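Local structure of response regulator (Xanthomonas campestris pv. campestris, 3QYY) at residues E39-V44 / G81-I86; V70-S75 / A124-S129; L107-W112 / R161-D166. The protein probably makes the second messenger c-di-GMP as a diguanylate cyclase, through the GGDEF domain present here, which binds c-di-GMP and magnesium. One frame throughout, in Å; residues are numbered along the deposited sequence.

Interaction 1 of 3, residues E39-V44 / G81-I86; sequences EGWPFV and GAQDWI
Two first torsions bring Phe-43 and Trp-85 together. In Phe-43, CG lies opposite the backbone N (chi1 -178°), which brings CE2 and CZ of the ring to the other segment. Trp-85, at the start of strand 85-90, holds CG between its backbone N and carbonyl carbon (chi1 55°), which places NE1 and CZ2 of the indole against that ring. The two rings touch rim to rim, neither lying over the face of the other, with the phenyl plane inclined by 26° to the five-membered ring of the indole. On the phenyl side CE2 comes to 4.0 Å from Trp-85 NE1, while CZ approaches Trp-85 CZ2, also at 4.0 Å. This is van der Waals packing, and the indole nitrogen has its hydrogen bond with Ser-32 OG.

A second, looser touch lies nearer the surface. Trp-41 CZ2 meets Gln-83 CG at 4.2 Å; the bend of the glutamine chain at chi2 turns its amide nearly parallel to the indole plane, although it is the aliphatic carbon that makes the contact. Gln-83 is presented by a type I turn from Gly-81 to Asp-84, closed by Asp-84 N to Gly-81 O at 3.1 Å and braced by Gly-81 N to Asp-84 OD1 at 2.8 Å. That second bond reaches the carboxylate from above its plane.

The pairing illustrates how a loop and the start of an edge strand can share a helix without a hydrogen bond between them. Helix 22-38 underlies both sides, with Ala-35 against Trp-41, Ser-32 against Phe-43, and Ala-28 and Met-29 against Trp-85. His-99, just beyond strand 93-98, bridges both segments: its ring meets those of Trp-41 and Phe-43, while its ND1 bonds to Gln-83 O and its N to Asp-84 OD2.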
ATOM      1  N   GLU B  39      17.247  20.111 -21.713  1.00 50.56           N
ATOM      2  CA  GLU B  39      16.622  21.386 -22.047  1.00 50.02           C
ATOM      3  C   GLU B  39      16.890  22.424 -20.967  1.00 48.84           C
ATOM      4  O   GLU B  39      16.855  23.627 -21.227  1.00 48.94           O
ATOM      5  CB  GLU B  39      15.116  21.206 -22.245  1.00 52.07           C
ATOM      6  CG  GLU B  39      14.761  20.291 -23.408  1.00 54.98           C
ATOM      7  CD  GLU B  39      15.283  20.806 -24.737  1.00 56.91           C
ATOM      8  OE1 GLU B  39      15.139  20.089 -25.750  1.00 58.20           O
ATOM      9  OE2 GLU B  39      15.834  21.928 -24.773  1.00 57.37           O
ATOM     10  N   GLY B  40      17.151  21.954 -19.753  1.00 47.05           N
ATOM     11  CA  GLY B  40      17.453  22.859 -18.663  1.00 44.61           C
ATOM     12  C   GLY B  40      16.307  23.421 -17.841  1.00 43.17           C
ATOM     13  O   GLY B  40      16.548  24.248 -16.965  1.00 43.09           O
ATOM     14  N   TRP B  41      15.069  23.009 -18.091  1.00 41.57           N
ATOM     15  CA  TRP B  41      13.990  23.558 -17.281  1.00 39.61           C
ATOM     16  C   TRP B  41      13.866  22.847 -15.937  1.00 35.57           C
ATOM     17  O   TRP B  41      14.338  21.722 -15.766  1.00 34.71           O
ATOM     18  CB  TRP B  41      12.650  23.552 -18.032  1.00 44.03           C
ATOM     19  CG  TRP B  41      12.212  22.254 -18.616  1.00 46.85           C
ATOM     20  CD1 TRP B  41      12.314  21.019 -18.049  1.00 48.54           C
ATOM     21  CD2 TRP B  41      11.492  22.076 -19.843  1.00 48.68           C
ATOM     22  NE1 TRP B  41      11.695  20.081 -18.844  1.00 50.61           N
ATOM     23  CE2 TRP B  41      11.183  20.704 -19.951  1.00 49.48           C
ATOM     24  CE3 TRP B  41      11.076  22.945 -20.861  1.00 49.54           C
ATOM     25  CZ2 TRP B  41      10.472  20.178 -21.038  1.00 50.42           C
ATOM     26  CZ3 TRP B  41      10.371  22.423 -21.941  1.00 49.58           C
ATOM     27  CH2 TRP B  41      10.076  21.051 -22.019  1.00 49.87           C
ATOM     28  N   PRO B  42      13.239  23.508 -14.956  1.00 32.54           N
ATOM     29  CA  PRO B  42      13.063  22.941 -13.618  1.00 29.64           C
ATOM     30  C   PRO B  42      12.064  21.791 -13.566  1.00 27.41           C
ATOM     31  O   PRO B  42      11.126  21.731 -14.359  1.00 25.85           O
ATOM     32  CB  PRO B  42      12.590  24.138 -12.809  1.00 29.32           C
ATOM     33  CG  PRO B  42      11.717  24.844 -13.797  1.00 30.46           C
ATOM     34  CD  PRO B  42      12.573  24.821 -15.052  1.00 32.60           C
ATOM     35  N   PHE B  43      12.278  20.877 -12.629  1.00 25.46           N
ATOM     36  CA  PHE B  43      11.367  19.757 -12.459  1.00 23.91           C
ATOM     37  C   PHE B  43      11.302  19.327 -11.004  1.00 22.64           C
ATOM     38  O   PHE B  43      12.327  19.145 -10.346  1.00 22.91           O
ATOM     39  CB  PHE B  43      11.775  18.559 -13.322  1.00 21.70           C
ATOM     40  CG  PHE B  43      10.828  17.395 -13.205  1.00 21.86           C
ATOM     41  CD1 PHE B  43      11.263  16.169 -12.712  1.00 21.98           C
ATOM     42  CD2 PHE B  43       9.485  17.546 -13.543  1.00 20.58           C
ATOM     43  CE1 PHE B  43      10.374  15.102 -12.554  1.00 21.39           C
ATOM     44  CE2 PHE B  43       8.584  16.486 -13.389  1.00 21.28           C
ATOM     45  CZ  PHE B  43       9.034  15.260 -12.891  1.00 22.10           C
ATOM     46  N   VAL B  44      10.079  19.183 -10.508  1.00 20.91           N
ATOM     47  CA  VAL B  44       9.847  18.762  -9.139  1.00 19.00           C
ATOM     48  C   VAL B  44       8.947  17.531  -9.187  1.00 18.95           C
ATOM     49  O   VAL B  44       7.914  17.537  -9.860  1.00 19.09           O
ATOM     50  CB  VAL B  44       9.144  19.866  -8.329  1.00 20.20           C
ATOM     51  CG1 VAL B  44       9.013  19.439  -6.874  1.00 19.06           C
ATOM     52  CG2 VAL B  44       9.930  21.175  -8.441  1.00 20.96           C
ATOM     53  N   GLY B  81       0.201  22.237 -15.360  1.00 31.88           N
ATOM     54  CA  GLY B  81       0.609  22.923 -16.570  1.00 32.85           C
ATOM     55  C   GLY B  81       0.580  22.003 -17.774  1.00 33.39           C
ATOM     56  O   GLY B  81       0.441  20.790 -17.634  1.00 33.29           O
ATOM     57  N   ALA B  82       0.721  22.585 -18.961  1.00 33.60           N
ATOM     58  CA  ALA B  82       0.696  21.830 -20.208  1.00 33.46           C
ATOM     59  C   ALA B  82       1.788  20.768 -20.296  1.00 32.55           C
ATOM     60  O   ALA B  82       1.649  19.790 -21.030  1.00 32.55           O
ATOM     61  CB  ALA B  82       0.808  22.784 -21.390  1.00 35.40           C
ATOM     62  N   GLN B  83       2.872  20.955 -19.552  1.00 30.57           N
ATOM     63  CA  GLN B  83       3.972  19.999 -19.585  1.00 29.70           C
ATOM     64  C   GLN B  83       4.080  19.197 -18.291  1.00 27.69           C
ATOM     65  O   GLN B  83       4.947  18.332 -18.156  1.00 27.43           O
ATOM     66  CB  GLN B  83       5.290  20.727 -19.851  1.00 34.00           C
ATOM     67  CG  GLN B  83       6.346  19.833 -20.466  1.00 38.63           C
ATOM     68  CD  GLN B  83       5.850  19.164 -21.733  1.00 41.12           C
ATOM     69  OE1 GLN B  83       5.448  19.834 -22.687  1.00 42.20           O
ATOM     70  NE2 GLN B  83       5.871  17.836 -21.748  1.00 42.13           N
ATOM     71  N   ASP B  84       3.197  19.489 -17.345  1.00 24.43           N
ATOM     72  CA  ASP B  84       3.190  18.790 -16.068  1.00 21.64           C
ATOM     73  C   ASP B  84       2.387  17.499 -16.228  1.00 22.32           C
ATOM     74  O   ASP B  84       1.796  17.252 -17.281  1.00 21.35           O
ATOM     75  CB  ASP B  84       2.563  19.681 -14.998  1.00 21.47           C
ATOM     76  CG  ASP B  84       3.299  21.007 -14.837  1.00 22.35           C
ATOM     77  OD1 ASP B  84       2.723  21.935 -14.239  1.00 24.25           O
ATOM     78  OD2 ASP B  84       4.456  21.119 -15.298  1.00 21.22           O
ATOM     79  N   TRP B  85       2.360  16.668 -15.195  1.00 20.53           N
ATOM     80  CA  TRP B  85       1.612  15.427 -15.304  1.00 17.93           C
ATOM     81  C   TRP B  85       1.256  14.800 -13.974  1.00 18.07           C
ATOM     82  O   TRP B  85       1.864  15.099 -12.948  1.00 15.77           O
ATOM     83  CB  TRP B  85       2.393  14.408 -16.141  1.00 15.49           C
ATOM     84  CG  TRP B  85       3.794  14.140 -15.650  1.00 17.46           C
ATOM     85  CD1 TRP B  85       4.941  14.753 -16.067  1.00 17.79           C
ATOM     86  CD2 TRP B  85       4.188  13.183 -14.657  1.00 15.71           C
ATOM     87  NE1 TRP B  85       6.026  14.234 -15.398  1.00 18.27           N
ATOM     88  CE2 TRP B  85       5.593  13.269 -14.528  1.00 16.62           C
ATOM     89  CE3 TRP B  85       3.489  12.260 -13.864  1.00 15.09           C
ATOM     90  CZ2 TRP B  85       6.318  12.462 -13.635  1.00 16.47           C
ATOM     91  CZ3 TRP B  85       4.210  11.458 -12.975  1.00 14.04           C
ATOM     92  CH2 TRP B  85       5.610  11.566 -12.871  1.00 16.19           C
ATOM     93  N   ILE B  86       0.242  13.940 -14.001  1.00 16.32           N
ATOM     94  CA  ILE B  86      -0.170  13.216 -12.810  1.00 15.69           C
ATOM     95  C   ILE B  86      -0.364  11.758 -13.208  1.00 15.50           C
ATOM     96  O   ILE B  86      -0.976  11.447 -14.235  1.00 15.68           O
ATOM     97  CB  ILE B  86      -1.473  13.786 -12.192  1.00 17.87           C
ATOM     98  CG1 ILE B  86      -1.859  12.958 -10.961  1.00 17.49           C
ATOM     99  CG2 ILE B  86      -2.600  13.795 -13.232  1.00 19.54           C
ATOM    100  CD1 ILE B  86      -2.940  13.590 -10.090  1.00 15.49           C
TER

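Interaction 2 of 3, residues V70-S75 / A124-S129; sequences VRLVES and APLHVS
Ser-75 OG lies 2.8 Å from Leu-72 O and 3.0 Å from Arg-71 O, the carbonyl oxygens of the two helical residues that touch Leu-126. The same hydroxyl oxygen is hydrogen-bonded to Trp-112 NE1, a link between helices 62-77 and 102-116.

Across the contact everything converges on Leu-126, whose two methyls divide the helix surface between them. CD1 rests beside the arginine chain, 4.1 Å from Arg-71 CD, and stands at the edge of the guanidinium near its plane. CD2 faces Leu-72, with Leu-72 CD1 at 4.1 Å and Leu-72 CB equally near. The fork is aimed by a first torsion of -68°, which sets CG opposite the carbonyl carbon, and Met-50 of strand 44-50 also packs on this leucine. Asn-52 steadies the backbone around it, through ND2 to Pro-125 O and OD1 to His-127 N.

No hydrogen bond joins the two segments; the contact between helix 62-77 and the chain running into strand 128-134 is apolar. This packing of a helix on the lead-in to a central strand belongs to the GGDEF core, and it lies near the active site: the Leu-72 side chain is about 7 Å from that of Asp-92, which binds magnesium, and about 10 Å from both the bound magnesium and c-di-GMP.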
ATOM      1  N   VAL B  70     -11.260   9.601  -8.719  1.00 18.04           N
ATOM      2  CA  VAL B  70     -11.544  10.310  -9.956  1.00 21.33           C
ATOM      3  C   VAL B  70     -11.497  11.823  -9.736  1.00 21.72           C
ATOM      4  O   VAL B  70     -10.914  12.549 -10.541  1.00 21.55           O
ATOM      5  CB  VAL B  70     -12.926   9.911 -10.525  1.00 21.36           C
ATOM      6  CG1 VAL B  70     -13.318  10.847 -11.665  1.00 23.29           C
ATOM      7  CG2 VAL B  70     -12.874   8.476 -11.034  1.00 21.23           C
ATOM      8  N   ARG B  71     -12.091  12.290  -8.641  1.00 23.59           N
ATOM      9  CA  ARG B  71     -12.104  13.720  -8.335  1.00 25.07           C
ATOM     10  C   ARG B  71     -10.700  14.238  -8.034  1.00 24.22           C
ATOM     11  O   ARG B  71     -10.352  15.363  -8.400  1.00 22.14           O
ATOM     12  CB  ARG B  71     -13.022  14.016  -7.141  1.00 29.43           C
ATOM     13  CG  ARG B  71     -12.507  13.492  -5.812  1.00 37.20           C
ATOM     14  CD  ARG B  71     -13.288  14.038  -4.615  1.00 42.38           C
ATOM     15  NE  ARG B  71     -13.138  15.484  -4.464  1.00 47.35           N
ATOM     16  CZ  ARG B  71     -13.868  16.390  -5.107  1.00 49.14           C
ATOM     17  NH1 ARG B  71     -14.816  16.007  -5.953  1.00 50.79           N
ATOM     18  NH2 ARG B  71     -13.647  17.684  -4.909  1.00 51.07           N
ATOM     19  N   LEU B  72      -9.893  13.419  -7.364  1.00 24.05           N
ATOM     20  CA  LEU B  72      -8.529  13.814  -7.031  1.00 23.66           C
ATOM     21  C   LEU B  72      -7.758  14.157  -8.300  1.00 23.18           C
ATOM     22  O   LEU B  72      -7.146  15.222  -8.400  1.00 22.77           O
ATOM     23  CB  LEU B  72      -7.819  12.684  -6.274  1.00 25.59           C
ATOM     24  CG  LEU B  72      -6.357  12.893  -5.853  1.00 27.32           C
ATOM     25  CD1 LEU B  72      -6.016  11.936  -4.724  1.00 30.82           C
ATOM     26  CD2 LEU B  72      -5.421  12.676  -7.037  1.00 29.52           C
ATOM     27  N   VAL B  73      -7.795  13.249  -9.269  1.00 21.08           N
ATOM     28  CA  VAL B  73      -7.098  13.446 -10.532  1.00 20.71           C
ATOM     29  C   VAL B  73      -7.746  14.565 -11.346  1.00 21.97           C
ATOM     30  O   VAL B  73      -7.055  15.371 -11.972  1.00 20.92           O
ATOM     31  CB  VAL B  73      -7.084  12.136 -11.357  1.00 20.09           C
ATOM     32  CG1 VAL B  73      -6.485  12.381 -12.732  1.00 19.47           C
ATOM     33  CG2 VAL B  73      -6.273  11.077 -10.615  1.00 20.06           C
ATOM     34  N   GLU B  74      -9.074  14.619 -11.321  1.00 22.30           N
ATOM     35  CA  GLU B  74      -9.801  15.651 -12.055  1.00 25.78           C
ATOM     36  C   GLU B  74      -9.369  17.040 -11.580  1.00 24.17           C
ATOM     37  O   GLU B  74      -9.062  17.913 -12.390  1.00 23.76           O
ATOM     38  CB  GLU B  74     -11.311  15.493 -11.849  1.00 27.34           C
ATOM     39  CG  GLU B  74     -12.150  16.407 -12.724  1.00 33.36           C
ATOM     40  CD  GLU B  74     -13.625  16.374 -12.367  1.00 37.73           C
ATOM     41  OE1 GLU B  74     -14.435  16.925 -13.143  1.00 41.05           O
ATOM     42  OE2 GLU B  74     -13.975  15.806 -11.308  1.00 40.21           O
ATOM     43  N   SER B  75      -9.341  17.236 -10.267  1.00 25.00           N
ATOM     44  CA  SER B  75      -8.954  18.525  -9.704  1.00 26.11           C
ATOM     45  C   SER B  75      -7.493  18.862  -9.994  1.00 27.51           C
ATOM     46  O   SER B  75      -7.139  20.033 -10.148  1.00 28.70           O
ATOM     47  CB  SER B  75      -9.212  18.546  -8.194  1.00 27.15           C
ATOM     48  OG  SER B  75      -8.505  17.515  -7.527  1.00 30.36           O
ATOM     49  N   ALA B 124     -16.683  14.143   0.440  1.00 51.30           N
ATOM     50  CA  ALA B 124     -15.811  13.651   1.503  1.00 48.67           C
ATOM     51  C   ALA B 124     -14.424  14.289   1.430  1.00 46.18           C
ATOM     52  O   ALA B 124     -13.843  14.408   0.351  1.00 46.46           O
ATOM     53  CB  ALA B 124     -15.693  12.130   1.420  1.00 48.56           C
ATOM     54  N   PRO B 125     -13.876  14.707   2.584  1.00 43.30           N
ATOM     55  CA  PRO B 125     -12.551  15.332   2.654  1.00 41.74           C
ATOM     56  C   PRO B 125     -11.427  14.320   2.461  1.00 39.08           C
ATOM     57  O   PRO B 125     -11.488  13.203   2.977  1.00 38.13           O
ATOM     58  CB  PRO B 125     -12.537  15.940   4.050  1.00 41.31           C
ATOM     59  CG  PRO B 125     -13.320  14.939   4.835  1.00 43.33           C
ATOM     60  CD  PRO B 125     -14.495  14.649   3.920  1.00 42.70           C
ATOM     61  N   LEU B 126     -10.399  14.716   1.718  1.00 37.15           N
ATOM     62  CA  LEU B 126      -9.266  13.838   1.464  1.00 34.01           C
ATOM     63  C   LEU B 126      -8.047  14.235   2.285  1.00 32.08           C
ATOM     64  O   LEU B 126      -7.696  15.413   2.369  1.00 31.45           O
ATOM     65  CB  LEU B 126      -8.891  13.852  -0.022  1.00 35.55           C
ATOM     66  CG  LEU B 126      -9.848  13.241  -1.051  1.00 37.77           C
ATOM     67  CD1 LEU B 126     -11.101  14.095  -1.183  1.00 39.93           C
ATOM     68  CD2 LEU B 126      -9.138  13.142  -2.391  1.00 37.66           C
ATOM     69  N   HIS B 127      -7.410  13.238   2.892  1.00 30.00           N
ATOM     70  CA  HIS B 127      -6.208  13.442   3.691  1.00 27.73           C
ATOM     71  C   HIS B 127      -5.077  12.778   2.916  1.00 25.81           C
ATOM     72  O   HIS B 127      -5.186  11.614   2.524  1.00 24.04           O
ATOM     73  CB  HIS B 127      -6.380  12.806   5.069  1.00 30.69           C
ATOM     74  CG  HIS B 127      -7.504  13.399   5.864  1.00 33.48           C
ATOM     75  ND1 HIS B 127      -7.953  12.849   7.046  1.00 35.84           N
ATOM     76  CD2 HIS B 127      -8.268  14.495   5.645  1.00 34.01           C
ATOM     77  CE1 HIS B 127      -8.945  13.581   7.520  1.00 35.34           C
ATOM     78  NE2 HIS B 127      -9.157  14.586   6.689  1.00 34.59           N
ATOM     79  N   VAL B 128      -3.997  13.519   2.693  1.00 23.26           N
ATOM     80  CA  VAL B 128      -2.879  13.007   1.908  1.00 22.05           C
ATOM     81  C   VAL B 128      -1.492  13.245   2.497  1.00 21.76           C
ATOM     82  O   VAL B 128      -1.212  14.311   3.052  1.00 22.36           O
ATOM     83  CB  VAL B 128      -2.899  13.637   0.491  1.00 20.85           C
ATOM     84  CG1 VAL B 128      -1.719  13.132  -0.337  1.00 21.22           C
ATOM     85  CG2 VAL B 128      -4.218  13.324  -0.193  1.00 21.24           C
ATOM     86  N   SER B 129      -0.631  12.239   2.361  1.00 19.22           N
ATOM     87  CA  SER B 129       0.754  12.320   2.810  1.00 17.92           C
ATOM     88  C   SER B 129       1.562  12.531   1.534  1.00 19.04           C
ATOM     89  O   SER B 129       1.422  11.767   0.577  1.00 18.70           O
ATOM     90  CB  SER B 129       1.187  11.016   3.485  1.00 17.80           C
ATOM     91  OG  SER B 129       0.573  10.870   4.753  1.00 14.77           O
TER

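Interaction 3 of 3, residues L107-W112 / R161-D166; sequences LKLNQW and RRLVRD
Leu-163 is the strand residue on which two consecutive positions of a helix, Leu-109 and Asn-110, come to rest, an example of helix-on-sheet packing at the border of the GGDEF domain's central sheet. Its CD2 methyl carries most of the contact. Leu-109 CD2 lies 4.0 Å from it, and the same Leu-109 methyl is 4.2 Å from Leu-163 CD1, so the two branched ends meet with their chains crossing at about a right angle. Asn-110 also touches this leucine, its CG 4.1 Å from Leu-163 CD2. No hydrogen bond crosses between the segments.

What aims Leu-163 is a first torsion of 164°, placing CG opposite the backbone N and pushing both methyls up at helix 102-116. One layer further out, Phe-46 of strand 44-50 touches both Leu-109 and Leu-163 and thus joins the pair to the middle of the sheet, while Ala-130 and Ser-132 of the neighbouring strand 128-134 also touch Leu-163.

The strand is held in place by parallel pairing with 128-134, in which Val-164 bonds through its backbone to Ala-130 and Ser-132. Helix 141-157 connects these two strands as a beta-alpha-beta crossover and covers the other face, where Val-164 packs on Ala-155. Helix 102-116, for its part, is kept regular by bonds such as Gln-111 N to Leu-107 O at 3.1 Å. Near the start of the strand Arg-161 adds a charged tie: its NH2 forms a salt bridge with Glu-117 OE2, and its backbone N bonds to Asp-51 OD1.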
ATOM      1  N   LEU B 107       3.909  25.355  -3.534  1.00 32.95           N
ATOM      2  CA  LEU B 107       2.805  26.204  -3.103  1.00 34.36           C
ATOM      3  C   LEU B 107       1.505  25.807  -3.787  1.00 34.25           C
ATOM      4  O   LEU B 107       0.438  25.833  -3.177  1.00 33.57           O
ATOM      5  CB  LEU B 107       3.120  27.675  -3.389  1.00 36.43           C
ATOM      6  CG  LEU B 107       3.889  28.419  -2.292  1.00 37.36           C
ATOM      7  CD1 LEU B 107       3.011  28.526  -1.054  1.00 38.36           C
ATOM      8  CD2 LEU B 107       5.189  27.693  -1.962  1.00 38.53           C
ATOM      9  N   LYS B 108       1.602  25.437  -5.058  1.00 34.35           N
ATOM     10  CA  LYS B 108       0.433  25.028  -5.823  1.00 36.20           C
ATOM     11  C   LYS B 108      -0.110  23.704  -5.279  1.00 36.02           C
ATOM     12  O   LYS B 108      -1.322  23.511  -5.175  1.00 35.52           O
ATOM     13  CB  LYS B 108       0.810  24.857  -7.296  1.00 37.66           C
ATOM     14  CG  LYS B 108      -0.374  24.779  -8.237  1.00 42.11           C
ATOM     15  CD  LYS B 108      -0.861  26.161  -8.646  1.00 44.78           C
ATOM     16  CE  LYS B 108       0.182  26.877  -9.495  1.00 46.30           C
ATOM     17  NZ  LYS B 108      -0.306  28.194  -9.990  1.00 47.74           N
ATOM     18  N   LEU B 109       0.797  22.797  -4.927  1.00 35.66           N
ATOM     19  CA  LEU B 109       0.403  21.492  -4.406  1.00 35.72           C
ATOM     20  C   LEU B 109      -0.306  21.598  -3.056  1.00 37.37           C
ATOM     21  O   LEU B 109      -1.373  21.013  -2.863  1.00 37.58           O
ATOM     22  CB  LEU B 109       1.625  20.585  -4.264  1.00 34.50           C
ATOM     23  CG  LEU B 109       1.284  19.121  -3.974  1.00 32.57           C
ATOM     24  CD1 LEU B 109       1.382  18.317  -5.265  1.00 30.51           C
ATOM     25  CD2 LEU B 109       2.234  18.565  -2.926  1.00 31.26           C
ATOM     26  N   ASN B 110       0.286  22.341  -2.124  1.00 39.43           N
ATOM     27  CA  ASN B 110      -0.309  22.505  -0.799  1.00 42.06           C
ATOM     28  C   ASN B 110      -1.667  23.189  -0.866  1.00 42.36           C
ATOM     29  O   ASN B 110      -2.576  22.855  -0.107  1.00 43.02           O
ATOM     30  CB  ASN B 110       0.620  23.310   0.113  1.00 44.17           C
ATOM     31  CG  ASN B 110       1.857  22.536   0.516  1.00 46.98           C
ATOM     32  OD1 ASN B 110       2.726  22.259  -0.310  1.00 50.46           O
ATOM     33  ND2 ASN B 110       1.938  22.172   1.791  1.00 48.61           N
ATOM     34  N   GLN B 111      -1.797  24.151  -1.771  1.00 42.82           N
ATOM     35  CA  GLN B 111      -3.049  24.877  -1.942  1.00 43.00           C
ATOM     36  C   GLN B 111      -4.122  23.909  -2.434  1.00 41.57           C
ATOM     37  O   GLN B 111      -5.282  23.981  -2.025  1.00 41.32           O
ATOM     38  CB  GLN B 111      -2.846  26.019  -2.946  1.00 44.93           C
ATOM     39  CG  GLN B 111      -4.085  26.852  -3.245  1.00 48.22           C
ATOM     40  CD  GLN B 111      -4.987  26.214  -4.284  1.00 49.51           C
ATOM     41  OE1 GLN B 111      -4.574  25.984  -5.422  1.00 50.68           O
ATOM     42  NE2 GLN B 111      -6.225  25.928  -3.898  1.00 50.81           N
ATOM     43  N   TRP B 112      -3.717  22.994  -3.305  1.00 38.91           N
ATOM     44  CA  TRP B 112      -4.623  21.999  -3.863  1.00 37.01           C
ATOM     45  C   TRP B 112      -5.051  20.976  -2.813  1.00 35.53           C
ATOM     46  O   TRP B 112      -6.223  20.606  -2.743  1.00 34.76           O
ATOM     47  CB  TRP B 112      -3.940  21.297  -5.038  1.00 35.44           C
ATOM     48  CG  TRP B 112      -4.654  20.086  -5.545  1.00 34.39           C
ATOM     49  CD1 TRP B 112      -5.936  20.018  -6.014  1.00 33.93           C
ATOM     50  CD2 TRP B 112      -4.109  18.768  -5.675  1.00 32.63           C
ATOM     51  NE1 TRP B 112      -6.221  18.740  -6.432  1.00 32.92           N
ATOM     52  CE2 TRP B 112      -5.117  17.953  -6.236  1.00 32.68           C
ATOM     53  CE3 TRP B 112      -2.864  18.199  -5.375  1.00 32.58           C
ATOM     54  CZ2 TRP B 112      -4.918  16.596  -6.504  1.00 32.20           C
ATOM     55  CZ3 TRP B 112      -2.666  16.846  -5.643  1.00 32.58           C
ATOM     56  CH2 TRP B 112      -3.690  16.062  -6.202  1.00 32.50           C
ATOM     57  N   ARG B 161      -1.303  14.024   6.254  1.00 30.60           N
ATOM     58  CA  ARG B 161      -1.910  15.314   5.931  1.00 31.50           C
ATOM     59  C   ARG B 161      -0.868  16.425   5.874  1.00 30.76           C
ATOM     60  O   ARG B 161      -1.075  17.511   6.415  1.00 30.09           O
ATOM     61  CB  ARG B 161      -2.986  15.677   6.961  1.00 33.17           C
ATOM     62  CG  ARG B 161      -4.094  14.647   7.100  1.00 35.68           C
ATOM     63  CD  ARG B 161      -5.385  15.291   7.580  1.00 38.62           C
ATOM     64  NE  ARG B 161      -5.219  16.023   8.831  1.00 43.12           N
ATOM     65  CZ  ARG B 161      -6.163  16.782   9.381  1.00 44.23           C
ATOM     66  NH1 ARG B 161      -5.926  17.414  10.523  1.00 46.23           N
ATOM     67  NH2 ARG B 161      -7.342  16.915   8.788  1.00 44.43           N
ATOM     68  N   ARG B 162       0.251  16.152   5.210  1.00 30.50           N
ATOM     69  CA  ARG B 162       1.324  17.129   5.098  1.00 29.57           C
ATOM     70  C   ARG B 162       2.303  16.771   3.989  1.00 28.60           C
ATOM     71  O   ARG B 162       2.304  15.647   3.482  1.00 26.46           O
ATOM     72  CB  ARG B 162       2.080  17.221   6.423  1.00 31.18           C
ATOM     73  CG  ARG B 162       2.701  15.902   6.851  1.00 34.25           C
ATOM     74  CD  ARG B 162       3.261  15.977   8.260  1.00 37.20           C
ATOM     75  NE  ARG B 162       4.391  16.895   8.361  1.00 40.50           N
ATOM     76  CZ  ARG B 162       5.053  17.141   9.486  1.00 42.33           C
ATOM     77  NH1 ARG B 162       6.073  17.991   9.490  1.00 42.69           N
ATOM     78  NH2 ARG B 162       4.695  16.537  10.613  1.00 42.74           N
ATOM     79  N   LEU B 163       3.136  17.739   3.627  1.00 27.42           N
ATOM     80  CA  LEU B 163       4.148  17.559   2.594  1.00 26.79           C
ATOM     81  C   LEU B 163       5.538  17.724   3.192  1.00 26.84           C
ATOM     82  O   LEU B 163       5.823  18.730   3.840  1.00 28.16           O
ATOM     83  CB  LEU B 163       3.967  18.590   1.476  1.00 26.87           C
ATOM     84  CG  LEU B 163       5.165  18.775   0.534  1.00 27.63           C
ATOM     85  CD1 LEU B 163       5.358  17.535  -0.327  1.00 25.63           C
ATOM     86  CD2 LEU B 163       4.941  19.996  -0.343  1.00 27.95           C
ATOM     87  N   VAL B 164       6.393  16.732   2.979  1.00 25.64           N
ATOM     88  CA  VAL B 164       7.769  16.778   3.460  1.00 25.89           C
ATOM     89  C   VAL B 164       8.679  16.801   2.236  1.00 26.53           C
ATOM     90  O   VAL B 164       8.459  16.047   1.286  1.00 25.25           O
ATOM     91  CB  VAL B 164       8.111  15.541   4.319  1.00 26.22           C
ATOM     92  CG1 VAL B 164       9.605  15.505   4.609  1.00 26.20           C
ATOM     93  CG2 VAL B 164       7.322  15.581   5.618  1.00 24.94           C
ATOM     94  N   ARG B 165       9.691  17.665   2.252  1.00 27.86           N
ATOM     95  CA  ARG B 165      10.617  17.776   1.123  1.00 30.11           C
ATOM     96  C   ARG B 165      11.924  17.031   1.372  1.00 30.87           C
ATOM     97  O   ARG B 165      12.390  16.940   2.508  1.00 31.38           O
ATOM     98  CB  ARG B 165      10.935  19.250   0.832  1.00 32.98           C
ATOM     99  CG  ARG B 165      11.639  19.963   1.978  1.00 36.89           C
ATOM    100  CD  ARG B 165      12.240  21.304   1.562  1.00 41.11           C
ATOM    101  NE  ARG B 165      11.249  22.252   1.057  1.00 44.38           N
ATOM    102  CZ  ARG B 165      11.498  23.541   0.843  1.00 45.38           C
ATOM    103  NH1 ARG B 165      12.703  24.034   1.093  1.00 46.26           N
ATOM    104  NH2 ARG B 165      10.549  24.339   0.373  1.00 45.18           N
ATOM    105  N   ASP B 166      12.515  16.507   0.302  1.00 31.10           N
ATOM    106  CA  ASP B 166      13.775  15.779   0.398  1.00 33.13           C
ATOM    107  C   ASP B 166      14.896  16.724   0.822  1.00 35.45           C
ATOM    108  O   ASP B 166      14.775  17.935   0.536  1.00 35.39           O
ATOM    109  CB  ASP B 166      14.120  15.153  -0.956  1.00 32.43           C
ATOM    110  CG  ASP B 166      15.539  14.608  -1.007  1.00 33.14           C
ATOM    111  OD1 ASP B 166      15.875  13.730  -0.188  1.00 31.96           O
ATOM    112  OD2 ASP B 166      16.317  15.056  -1.875  1.00 32.91           O
TER

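In the fold
All three contacts serve one mixed sheet, ordered 85-90, 93-98, 44-50, 128-134, 162-165. Interaction 1 works on the face of helix 22-38; interactions 2 and 3 lie on the opposite face, under helices 62-77 and 102-116. Their centres are about 22 Å (1 and 2), 17 Å (1 and 3) and 13 Å (2 and 3) apart. Along the chain interaction 1 closes before interaction 3 opens, whereas interaction 2 alternates with each of them. Packing of Ile-86 CD1 on Leu-72 CD2, at 4.0 Å, joins interactions 1 and 2, and His-127 packs on Arg-161 between interactions 2 and 3. Segments remote in sequence are thereby knit into one GGDEF domain.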